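Local coordinates for sulfate transporter 4.1, chloroplastic (Arabidopsis thaliana, PDB 7LHV), which cotransports protons and sulfate across the membrane and may play a role in regulating sulfate assimilation, at residues Gln112-Ala117 with Tyr126-Ser131; Ile537-Ile542 with His581-Ala586. All blocks are in the same frame, centred on the assembly; numbering follows the deposited sequence.

Overall arrangement
From the N terminus, the chain first builds the helical membrane domain of the sulfate permease family, and contact 1 closes an early, short loop there: only eight residues separate Gln112-Ala117 from Tyr126-Ser131, joining helix 91-119 to helix 125-141. Contact 2 comes much later, in the STAS domain. It closes a loop of 38 residues, which holds most of helix 542-560 and strand 569-575, and brings the loop after strand 527-533 against the start of helix 584-599. The two contacts follow one another in series, neither nesting nor crossing. Their centres lie about 51 Å apart, on opposite sides of the chain's centre, so each ties together its own domain.

Contact 1: Gln112-Ala117 with Tyr126-Ser131; sequences QAMSYA and YGLYSS
Ala113 and Ala117 of helix 91-119 face Gly127 of helix 125-141 where the axes of the two segments approach to 7.6 Å, with an angle of 122° between their N-to-C directions. The backbones come closest at Ala117 and Gly127, whose CA atoms are 4.6 Å apart. Small residues make this possible: a side chain on Gly127 would probably run into Ala113 O and the Ala117 methyl. Instead, Gly127 CA approaches Ala113 O at 3.6 Å in a CA-H...O contact, using an oxygen that also accepts the helical bond from Ala117 N. One turn on, Ala117 CB lies against the backbone of Gly127, 3.3 Å from its N. The Ala113 methyl touches two side chains, Leu128 CD2 at 4.1 Å and Ser131 OG at 3.7 Å. Leu128 holds CG anti to its carbonyl carbon (chi1 -65°), which brings its branch up beside Met114, CG to CG at 4.3 Å. These longer apolar side chains widen the contact at its flank, while the alanines and glycine keep its middle thin. No hydrogen bond crosses between the two segments. Two consecutive helices of the sulfate permease domain, both predicted to span the membrane, thus pack closely through small residues. Helix 406-426 covers the flank, its Phe426 touching both Met114 and Leu128. Helix 431-443 packs on Ser115 and Tyr116, and Ser130 OG bonds to Tyr385 O, just ahead of strand 388-389.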
loop_
_atom_site.group_PDB
_atom_site.type_symbol
_atom_site.label_atom_id
_atom_site.label_comp_id
_atom_site.label_asym_id
_atom_site.label_seq_id
_atom_site.Cartn_x
_atom_site.Cartn_y
_atom_site.Cartn_z
ATOM N N GLN A 112 26.437 15.085 23.494
ATOM C CA GLN A 112 25.736 14.331 22.463
ATOM C C GLN A 112 25.210 15.253 21.375
ATOM O O GLN A 112 25.227 14.895 20.195
ATOM C CB GLN A 112 24.596 13.525 23.080
ATOM C CG GLN A 112 25.027 12.192 23.654
ATOM C CD GLN A 112 23.864 11.251 23.851
ATOM O OE1 GLN A 112 22.713 11.677 23.941
ATOM N NE2 GLN A 112 24.156 9.958 23.919
ATOM N N ALA A 113 24.733 16.440 21.754
ATOM C CA ALA A 113 24.260 17.395 20.758
ATOM C C ALA A 113 25.387 17.816 19.825
ATOM O O ALA A 113 25.221 17.823 18.599
ATOM C CB ALA A 113 23.648 18.613 21.448
ATOM N N MET A 114 26.552 18.157 20.386
ATOM C CA MET A 114 27.672 18.538 19.526
ATOM C C MET A 114 28.125 17.374 18.648
ATOM O O MET A 114 28.433 17.562 17.464
ATOM C CB MET A 114 28.836 19.068 20.359
ATOM C CG MET A 114 28.547 20.377 21.067
ATOM S SD MET A 114 29.970 20.995 21.981
ATOM C CE MET A 114 29.993 19.878 23.378
ATOM N N SER A 115 28.167 16.162 19.209
ATOM C CA SER A 115 28.598 15.001 18.435
ATOM C C SER A 115 27.645 14.713 17.282
ATOM O O SER A 115 28.082 14.412 16.165
ATOM C CB SER A 115 28.711 13.788 19.353
ATOM O OG SER A 115 29.602 14.042 20.421
ATOM N N TYR A 116 26.337 14.799 17.531
ATOM C CA TYR A 116 25.365 14.565 16.471
ATOM C C TYR A 116 25.402 15.664 15.421
ATOM O O TYR A 116 25.207 15.386 14.233
ATOM C CB TYR A 116 23.964 14.446 17.061
ATOM C CG TYR A 116 23.763 13.220 17.913
ATOM C CD1 TYR A 116 24.474 12.058 17.667
ATOM C CD2 TYR A 116 22.865 13.226 18.967
ATOM C CE1 TYR A 116 24.294 10.936 18.446
ATOM C CE2 TYR A 116 22.678 12.112 19.749
ATOM C CZ TYR A 116 23.393 10.969 19.485
ATOM O OH TYR A 116 23.208 9.856 20.265
ATOM N N ALA A 117 25.639 16.913 15.830
ATOM C CA ALA A 117 25.806 17.978 14.848
ATOM C C ALA A 117 27.012 17.715 13.962
ATOM O O ALA A 117 26.965 17.951 12.750
ATOM C CB ALA A 117 25.944 19.326 15.547
ATOM N N TYR A 126 25.665 24.049 15.947
ATOM C CA TYR A 126 24.291 23.907 15.484
ATOM C C TYR A 126 23.568 22.747 16.149
ATOM O O TYR A 126 22.341 22.655 16.037
ATOM C CB TYR A 126 24.264 23.765 13.962
ATOM C CG TYR A 126 24.391 25.100 13.279
ATOM C CD1 TYR A 126 23.272 25.861 12.988
ATOM C CD2 TYR A 126 25.635 25.623 12.965
ATOM C CE1 TYR A 126 23.387 27.093 12.384
ATOM C CE2 TYR A 126 25.759 26.852 12.359
ATOM C CZ TYR A 126 24.633 27.583 12.070
ATOM O OH TYR A 126 24.753 28.811 11.464
ATOM N N GLY A 127 24.289 21.852 16.824
ATOM C CA GLY A 127 23.620 20.896 17.687
ATOM C C GLY A 127 22.984 21.565 18.892
ATOM O O GLY A 127 21.822 21.310 19.218
ATOM N N LEU A 128 23.731 22.460 19.547
ATOM C CA LEU A 128 23.212 23.129 20.735
ATOM C C LEU A 128 21.982 23.960 20.404
ATOM O O LEU A 128 21.001 23.956 21.155
ATOM C CB LEU A 128 24.294 24.000 21.367
ATOM C CG LEU A 128 25.506 23.255 21.921
ATOM C CD1 LEU A 128 26.478 24.229 22.555
ATOM C CD2 LEU A 128 25.071 22.200 22.919
ATOM N N TYR A 129 22.017 24.677 19.278
ATOM C CA TYR A 129 20.826 25.375 18.808
ATOM C C TYR A 129 19.657 24.409 18.684
ATOM O O TYR A 129 18.547 24.690 19.149
ATOM C CB TYR A 129 21.103 26.049 17.464
ATOM C CG TYR A 129 22.172 27.118 17.486
ATOM C CD1 TYR A 129 22.548 27.735 18.669
ATOM C CD2 TYR A 129 22.794 27.520 16.315
ATOM C CE1 TYR A 129 23.521 28.713 18.685
ATOM C CE2 TYR A 129 23.766 28.498 16.321
ATOM C CZ TYR A 129 24.126 29.091 17.507
ATOM O OH TYR A 129 25.095 30.068 17.519
ATOM N N SER A 130 19.906 23.236 18.098
ATOM C CA SER A 130 18.861 22.239 17.917
ATOM C C SER A 130 18.348 21.681 19.234
ATOM O O SER A 130 17.324 20.993 19.235
ATOM C CB SER A 130 19.366 21.099 17.035
ATOM O OG SER A 130 18.326 20.182 16.755
ATOM N N SER A 131 19.038 21.939 20.343
ATOM C CA SER A 131 18.547 21.569 21.659
ATOM C C SER A 131 18.021 22.750 22.455
ATOM O O SER A 131 17.428 22.542 23.516
ATOM C CB SER A 131 19.655 20.882 22.470
ATOM O OG SER A 131 20.086 19.690 21.841
#

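Contact 2: Ile537-Ile542 with His581-Ala586; sequences IYFANI and HIDSSA
Asp583 reaches across to the backbone of Tyr538 and Phe539. Its CB points at that loop, and chi1 of 60° sets CG between the backbone N and the carbonyl carbon, 3.5 Å from Tyr538 CA. OD1 lies 3.2 Å from Tyr538 CA and also accepts from Ala586 N at 3.2 Å, met from above the carboxylate plane: an N-cap, a role for which a short acidic side chain is well suited. OD2 lies 3.0 Å from Phe539 N, and also sits at the edge of the Phe539 ring, 3.8 Å from CD2. Arg460 of the second subunit forms a long, weak ion pair with the same oxygen. With an alanine in this place the carboxylate is gone, and Ala586 N would probably lose its side-chain cap while Phe539 N is left without the nearby acid oxygen.

Both segments follow parallel neighbouring strands of the STAS sheet, 527-533 and 569-575, and lead into the helices after them; in bacterial STAS proteins such as SpoIIAA the corresponding helix start carries the regulatory serine. Further back along the segments, Ile537 N donates to His581 O at 3.2 Å, while Ile537 O takes a weak bond from Asp583 N and a CA-H...O contact from Ile582. Ile537 and Ile582 lie side by side. Ile537 CG2 meets the Ala586 methyl at 3.6 Å, a site where a small residue lets the helix come close. Within the loop, Asn541 OD1 accepts from Tyr538 N on a lone pair, nearly straight at 176°, and Ile542 CD1 rests near Ala586 CA.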
loop_
_atom_site.group_PDB
_atom_site.type_symbol
_atom_site.label_atom_id
_atom_site.label_comp_id
_atom_site.label_asym_id
_atom_site.label_seq_id
_atom_site.Cartn_x
_atom_site.Cartn_y
_atom_site.Cartn_z
ATOM N N ILE A 537 -16.383 -7.899 4.135
ATOM C CA ILE A 537 -16.204 -8.026 2.696
ATOM C C ILE A 537 -16.115 -6.629 2.099
ATOM O O ILE A 537 -17.022 -5.810 2.277
ATOM C CB ILE A 537 -17.342 -8.829 2.052
ATOM C CG1 ILE A 537 -17.592 -10.120 2.829
ATOM C CG2 ILE A 537 -17.014 -9.145 0.613
ATOM C CD1 ILE A 537 -18.731 -10.943 2.284
ATOM N N TYR A 538 -15.025 -6.357 1.392
ATOM C CA TYR A 538 -14.838 -5.080 0.718
ATOM C C TYR A 538 -14.010 -5.329 -0.536
ATOM O O TYR A 538 -13.748 -6.477 -0.905
ATOM C CB TYR A 538 -14.224 -4.043 1.671
ATOM C CG TYR A 538 -12.815 -4.329 2.138
ATOM C CD1 TYR A 538 -12.529 -5.438 2.915
ATOM C CD2 TYR A 538 -11.776 -3.467 1.829
ATOM C CE1 TYR A 538 -11.250 -5.696 3.348
ATOM C CE2 TYR A 538 -10.494 -3.713 2.261
ATOM C CZ TYR A 538 -10.237 -4.830 3.018
ATOM O OH TYR A 538 -8.960 -5.085 3.453
ATOM N N PHE A 539 -13.600 -4.248 -1.201
ATOM C CA PHE A 539 -13.031 -4.380 -2.539
ATOM C C PHE A 539 -11.715 -5.145 -2.556
ATOM O O PHE A 539 -11.351 -5.692 -3.600
ATOM C CB PHE A 539 -12.830 -3.005 -3.177
ATOM C CG PHE A 539 -12.028 -2.052 -2.341
ATOM C CD1 PHE A 539 -10.650 -2.022 -2.437
ATOM C CD2 PHE A 539 -12.652 -1.169 -1.480
ATOM C CE1 PHE A 539 -9.909 -1.143 -1.680
ATOM C CE2 PHE A 539 -11.913 -0.289 -0.720
ATOM C CZ PHE A 539 -10.541 -0.276 -0.822
ATOM N N ALA A 540 -10.990 -5.192 -1.438
ATOM C CA ALA A 540 -9.681 -5.838 -1.449
ATOM C C ALA A 540 -9.802 -7.357 -1.477
ATOM O O ALA A 540 -9.060 -8.026 -2.206
ATOM C CB ALA A 540 -8.859 -5.390 -0.244
ATOM N N ASN A 541 -10.717 -7.926 -0.697
ATOM C CA ASN A 541 -10.818 -9.374 -0.574
ATOM C C ASN A 541 -11.987 -9.961 -1.352
ATOM O O ASN A 541 -12.319 -11.131 -1.153
ATOM C CB ASN A 541 -10.919 -9.780 0.897
ATOM C CG ASN A 541 -12.012 -9.042 1.635
ATOM O OD1 ASN A 541 -12.900 -8.451 1.028
ATOM N ND2 ASN A 541 -11.952 -9.074 2.958
ATOM N N ILE A 542 -12.625 -9.180 -2.223
ATOM C CA ILE A 542 -13.790 -9.689 -2.937
ATOM C C ILE A 542 -13.395 -10.717 -3.991
ATOM O O ILE A 542 -14.158 -11.649 -4.270
ATOM C CB ILE A 542 -14.602 -8.530 -3.539
ATOM C CG1 ILE A 542 -15.971 -9.031 -3.982
ATOM C CG2 ILE A 542 -13.861 -7.886 -4.694
ATOM C CD1 ILE A 542 -16.682 -9.846 -2.933
ATOM N N HIS A 581 -19.250 -5.553 7.831
ATOM C CA HIS A 581 -19.833 -4.631 6.869
ATOM C C HIS A 581 -19.504 -5.112 5.464
ATOM O O HIS A 581 -18.563 -5.879 5.257
ATOM C CB HIS A 581 -19.323 -3.206 7.082
ATOM C CG HIS A 581 -17.836 -3.116 7.230
ATOM N ND1 HIS A 581 -16.977 -3.185 6.154
ATOM C CD2 HIS A 581 -17.055 -2.961 8.324
ATOM C CE1 HIS A 581 -15.732 -3.080 6.581
ATOM N NE2 HIS A 581 -15.751 -2.942 7.894
ATOM N N ILE A 582 -20.295 -4.646 4.498
ATOM C CA ILE A 582 -20.070 -4.937 3.089
ATOM C C ILE A 582 -20.238 -3.657 2.285
ATOM O O ILE A 582 -21.045 -2.787 2.625
ATOM C CB ILE A 582 -21.014 -6.038 2.556
ATOM C CG1 ILE A 582 -22.475 -5.667 2.789
ATOM C CG2 ILE A 582 -20.696 -7.374 3.186
ATOM C CD1 ILE A 582 -23.440 -6.685 2.239
ATOM N N ASP A 583 -19.460 -3.541 1.214
ATOM C CA ASP A 583 -19.505 -2.391 0.332
ATOM C C ASP A 583 -20.249 -2.747 -0.956
ATOM O O ASP A 583 -20.870 -3.805 -1.073
ATOM C CB ASP A 583 -18.088 -1.887 0.055
ATOM C CG ASP A 583 -17.220 -2.928 -0.606
ATOM O OD1 ASP A 583 -17.611 -4.111 -0.607
ATOM O OD2 ASP A 583 -16.143 -2.568 -1.123
ATOM N N SER A 584 -20.194 -1.841 -1.935
ATOM C CA SER A 584 -20.888 -2.061 -3.201
ATOM C C SER A 584 -20.314 -3.251 -3.959
ATOM O O SER A 584 -21.058 -4.021 -4.579
ATOM C CB SER A 584 -20.806 -0.803 -4.058
ATOM O OG SER A 584 -19.500 -0.647 -4.580
ATOM N N SER A 585 -18.988 -3.403 -3.947
ATOM C CA SER A 585 -18.375 -4.538 -4.628
ATOM C C SER A 585 -18.887 -5.854 -4.062
ATOM O O SER A 585 -19.087 -6.824 -4.802
ATOM C CB SER A 585 -16.853 -4.463 -4.516
ATOM O OG SER A 585 -16.360 -3.256 -5.070
ATOM N N ALA A 586 -19.126 -5.898 -2.751
ATOM C CA ALA A 586 -19.607 -7.122 -2.124
ATOM C C ALA A 586 -20.978 -7.517 -2.657
ATOM O O ALA A 586 -21.198 -8.676 -3.020
ATOM C CB ALA A 586 -19.649 -6.949 -0.608
#